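Local coordinates for long form D7clu1 salivary protein (Culex quinquefasciatus, PDB 6V4C) that binds and sequesters adenosine and its nucleotides, above all ATP and ADP, inhibiting platelet aggregation and haemostasis and so aiding the mosquito's blood feeding, at residues I125-D129 / S130-D134. Sequence-based numbering, arbitrary orientation.
Sequences IYLLD and SSVRD. With ADP (adenosine-5'-diphosphate), chain B.
Asp129 N-caps helix 130-139 by reaching forward with its carboxylate over the first turn, a worked example of how one side chain can serve the amides of Ser131 and Val132, the former only weakly, at the start of a helix that presents a ligand-binding side chain. Its CG lies anti to the backbone N (chi1 177°), which brings OD2 in front of both amide groups. Val132 N gives the straighter bond, 3.1 Å to Asp129 OD2 through the anti lone pair; the bond from Ser131 N to the same oxygen is weak, bent to 122° at the hydrogen. The capping residue also supplies the first helical acceptor, since Arg133 N reaches Asp129 O at 2.9 Å. Ser130, one of the ADP-binding residues, makes no amide bond to the cap; its N donates to a glycerol, probably from the crystallisation liquor.

Just upstream, helix 121-125 ends in a Schellman motif with Leu127, at positive phi, as its C-prime residue and Leu128 N donating to Glu123 O. Across the turn Leu127 CD2 packs on Val132 CG1 at 3.7 Å, the two side chains crossing at about a right angle.

Arg133, one turn beyond the cap, bends at chi3 (70°) and is held along its edge by two acceptor groups. Its NE donates to Asp134 OD1 at 3.2 Å, a salt bridge lying in the guanidinium plane although the oxygen is approached from above the carboxylate plane. This neighbour probably steadies the rotation of the guanidinium, whose positive charge suits the diphosphate of ADP, a ligand also held by Tyr137 and Lys144. At the terminal phosphate, O3B takes a 3.1 Å hydrogen bond from Arg133 NH1 and a weak one from Arg133 NH2.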
ATOM      1  N   ILE A 125      -7.270  10.877 -12.441  1.00 57.19           N
ATOM      2  CA  ILE A 125      -6.340  11.805 -11.803  1.00 57.58           C
ATOM      3  C   ILE A 125      -5.521  11.097 -10.729  1.00 52.27           C
ATOM      4  O   ILE A 125      -4.324  11.362 -10.570  1.00 52.83           O
ATOM      5  CB  ILE A 125      -7.090  13.035 -11.262  1.00 58.96           C
ATOM      6  CG1 ILE A 125      -7.593  13.898 -12.423  1.00 63.80           C
ATOM      7  CG2 ILE A 125      -6.198  13.849 -10.338  1.00 60.60           C
ATOM      8  CD1 ILE A 125      -8.228  15.204 -11.995  1.00 67.03           C
ATOM      9  N   TYR A 126      -6.144  10.179  -9.989  1.00 51.75           N
ATOM     10  CA  TYR A 126      -5.457   9.435  -8.942  1.00 54.04           C
ATOM     11  C   TYR A 126      -4.927   8.088  -9.423  1.00 52.26           C
ATOM     12  O   TYR A 126      -4.666   7.199  -8.607  1.00 47.34           O
ATOM     13  CB  TYR A 126      -6.334   9.314  -7.697  1.00 48.67           C
ATOM     14  CG  TYR A 126      -6.415  10.628  -6.951  1.00 57.03           C
ATOM     15  CD1 TYR A 126      -7.272  11.636  -7.374  1.00 59.32           C
ATOM     16  CD2 TYR A 126      -5.607  10.876  -5.849  1.00 55.17           C
ATOM     17  CE1 TYR A 126      -7.336  12.846  -6.708  1.00 63.31           C
ATOM     18  CE2 TYR A 126      -5.664  12.083  -5.175  1.00 59.59           C
ATOM     19  CZ  TYR A 126      -6.531  13.064  -5.610  1.00 64.00           C
ATOM     20  OH  TYR A 126      -6.592  14.268  -4.946  1.00 66.30           O
ATOM     21  N   LEU A 127      -4.764   7.926 -10.736  1.00 47.92           N
ATOM     22  CA  LEU A 127      -3.980   6.836 -11.315  1.00 47.96           C
ATOM     23  C   LEU A 127      -4.530   5.457 -10.958  1.00 43.90           C
ATOM     24  O   LEU A 127      -3.787   4.475 -10.914  1.00 44.37           O
ATOM     25  CB  LEU A 127      -2.496   6.961 -10.951  1.00 45.47           C
ATOM     26  CG  LEU A 127      -1.950   8.392 -10.978  1.00 46.26           C
ATOM     27  CD1 LEU A 127      -0.469   8.442 -10.635  1.00 43.05           C
ATOM     28  CD2 LEU A 127      -2.218   9.060 -12.323  1.00 45.71           C
ATOM     29  N   LEU A 128      -5.833   5.371 -10.689  1.00 49.43           N
ATOM     30  CA  LEU A 128      -6.483   4.086 -10.475  1.00 47.94           C
ATOM     31  C   LEU A 128      -7.130   3.534 -11.737  1.00 49.18           C
ATOM     32  O   LEU A 128      -7.419   2.334 -11.796  1.00 50.15           O
ATOM     33  CB  LEU A 128      -7.524   4.192  -9.359  1.00 49.76           C
ATOM     34  CG  LEU A 128      -6.956   4.443  -7.958  1.00 48.86           C
ATOM     35  CD1 LEU A 128      -8.073   4.730  -6.974  1.00 48.31           C
ATOM     36  CD2 LEU A 128      -6.130   3.250  -7.494  1.00 47.39           C
ATOM     37  N   ASP A 129      -7.364   4.382 -12.736  1.00 49.72           N
ATOM     38  CA  ASP A 129      -7.847   3.919 -14.030  1.00 50.50           C
ATOM     39  C   ASP A 129      -6.822   2.974 -14.647  1.00 47.70           C
ATOM     40  O   ASP A 129      -5.625   3.266 -14.659  1.00 46.27           O
ATOM     41  CB  ASP A 129      -8.066   5.125 -14.939  1.00 50.63           C
ATOM     42  CG  ASP A 129      -8.492   4.734 -16.331  1.00 55.82           C
ATOM     43  OD1 ASP A 129      -9.707   4.542 -16.550  1.00 59.38           O
ATOM     44  OD2 ASP A 129      -7.609   4.620 -17.207  1.00 51.14           O
ATOM     45  N   SER A 130      -7.305   1.841 -15.170  0.63 46.55           N
ATOM     46  CA  SER A 130      -6.402   0.780 -15.610  0.63 46.24           C
ATOM     47  C   SER A 130      -5.464   1.252 -16.715  0.63 45.99           C
ATOM     48  O   SER A 130      -4.274   0.917 -16.711  0.63 44.21           O
ATOM     49  CB  SER A 130      -7.200  -0.443 -16.061  0.63 47.95           C
ATOM     50  OG  SER A 130      -8.005  -0.136 -17.182  0.63 48.38           O
ATOM     51  N   SER A 131      -5.978   2.032 -17.672  1.00 48.86           N
ATOM     52  CA  SER A 131      -5.139   2.480 -18.780  1.00 50.85           C
ATOM     53  C   SER A 131      -4.111   3.513 -18.330  1.00 50.10           C
ATOM     54  O   SER A 131      -2.953   3.468 -18.760  1.00 48.27           O
ATOM     55  CB  SER A 131      -6.003   3.026 -19.916  1.00 52.67           C
ATOM     56  OG  SER A 131      -6.790   1.995 -20.477  1.00 54.18           O
ATOM     57  N   VAL A 132      -4.516   4.455 -17.479  1.00 47.63           N
ATOM     58  CA  VAL A 132      -3.569   5.440 -16.962  1.00 47.42           C
ATOM     59  C   VAL A 132      -2.493   4.750 -16.132  1.00 43.41           C
ATOM     60  O   VAL A 132      -1.293   4.991 -16.309  1.00 42.11           O
ATOM     61  CB  VAL A 132      -4.302   6.527 -16.156  1.00 48.96           C
ATOM     62  CG1 VAL A 132      -3.299   7.445 -15.467  1.00 49.10           C
ATOM     63  CG2 VAL A 132      -5.223   7.324 -17.060  1.00 51.01           C
ATOM     64  N   ARG A 133      -2.867   3.895 -15.246  1.00 43.69           N
ATOM     65  CA  ARG A 133      -1.952   3.152 -14.352  1.00 44.27           C
ATOM     66  C   ARG A 133      -0.936   2.362 -15.158  1.00 43.07           C
ATOM     67  O   ARG A 133       0.146   2.534 -14.968  1.00 40.21           O
ATOM     68  CB  ARG A 133      -2.794   2.264 -13.475  1.00 42.38           C
ATOM     69  CG  ARG A 133      -2.068   1.331 -12.549  1.00 42.71           C
ATOM     70  CD  ARG A 133      -2.877   0.245 -11.944  1.00 42.07           C
ATOM     71  NE  ARG A 133      -3.232  -0.695 -12.918  1.00 48.26           N
ATOM     72  CZ  ARG A 133      -4.307  -1.368 -12.981  1.00 49.29           C
ATOM     73  NH1 ARG A 133      -5.208  -1.272 -12.065  1.00 49.15           N
ATOM     74  NH2 ARG A 133      -4.480  -2.169 -13.964  1.00 50.31           N
ATOM     75  N   ASP A 134      -1.430   1.592 -16.095  1.00 42.68           N
ATOM     76  CA  ASP A 134      -0.529   0.695 -16.810  1.00 43.22           C
ATOM     77  C   ASP A 134       0.438   1.452 -17.709  1.00 42.64           C
ATOM     78  O   ASP A 134       1.596   1.045 -17.847  1.00 40.14           O
ATOM     79  CB  ASP A 134      -1.332  -0.344 -17.595  1.00 43.36           C
ATOM     80  CG  ASP A 134      -2.001  -1.358 -16.687  1.00 50.97           C
ATOM     81  OD1 ASP A 134      -1.543  -1.513 -15.530  1.00 47.04           O
ATOM     82  OD2 ASP A 134      -2.981  -1.999 -17.122  1.00 52.30           O
TER
HETATM   83  PB  ADP B 301      -7.530  -4.428 -13.459  1.00101.52           P
HETATM   84  O1B ADP B 301      -7.106  -4.504 -14.767  1.00 91.20           O
HETATM   85  O2B ADP B 301      -8.762  -5.074 -13.208  1.00 96.22           O
HETATM   86  O3B ADP B 301      -7.564  -3.133 -13.010  1.00 68.12           O
HETATM   87  PA  ADP B 301      -6.933  -6.684 -11.726  1.00 79.03           P
HETATM   88  O1A ADP B 301      -6.667  -8.035 -12.304  1.00 84.75           O
HETATM   89  O2A ADP B 301      -8.282  -6.603 -11.311  1.00 83.86           O
HETATM   90  O3A ADP B 301      -6.642  -5.528 -12.707  1.00 90.78           O
HETATM   91  O5' ADP B 301      -6.060  -6.029 -10.662  1.00 65.88           O
HETATM   92  C5' ADP B 301      -6.257  -4.700 -10.230  1.00 50.69           C
HETATM   93  C4' ADP B 301      -5.673  -4.461  -8.857  1.00 45.00           C
HETATM   94  O4' ADP B 301      -4.307  -4.139  -8.919  1.00 38.50           O
HETATM   95  C3' ADP B 301      -6.146  -3.246  -8.093  1.00 46.23           C
HETATM   96  O3' ADP B 301      -7.324  -3.478  -7.394  1.00 47.88           O
HETATM   97  C2' ADP B 301      -4.975  -2.836  -7.205  1.00 42.59           C
HETATM   98  O2' ADP B 301      -5.185  -3.242  -5.920  1.00 44.13           O
HETATM   99  C1' ADP B 301      -3.861  -3.693  -7.708  1.00 41.77           C
HETATM  100  N9  ADP B 301      -2.621  -3.017  -7.926  1.00 34.48           N
HETATM  101  C8  ADP B 301      -2.460  -1.959  -8.699  1.00 34.32           C
HETATM  102  N7  ADP B 301      -1.261  -1.555  -8.782  1.00 35.00           N
HETATM  103  C5  ADP B 301      -0.560  -2.391  -8.001  1.00 34.60           C
HETATM  104  C6  ADP B 301       0.786  -2.491  -7.668  1.00 29.09           C
HETATM  105  N6  ADP B 301       1.710  -1.697  -8.087  1.00 30.55           N
HETATM  106  N1  ADP B 301       1.153  -3.446  -6.850  1.00 34.69           N
HETATM  107  C2  ADP B 301       0.248  -4.250  -6.386  1.00 34.44           C
HETATM  108  N3  ADP B 301      -1.011  -4.265  -6.638  1.00 33.62           N
HETATM  109  C4  ADP B 301      -1.387  -3.313  -7.461  1.00 34.58           C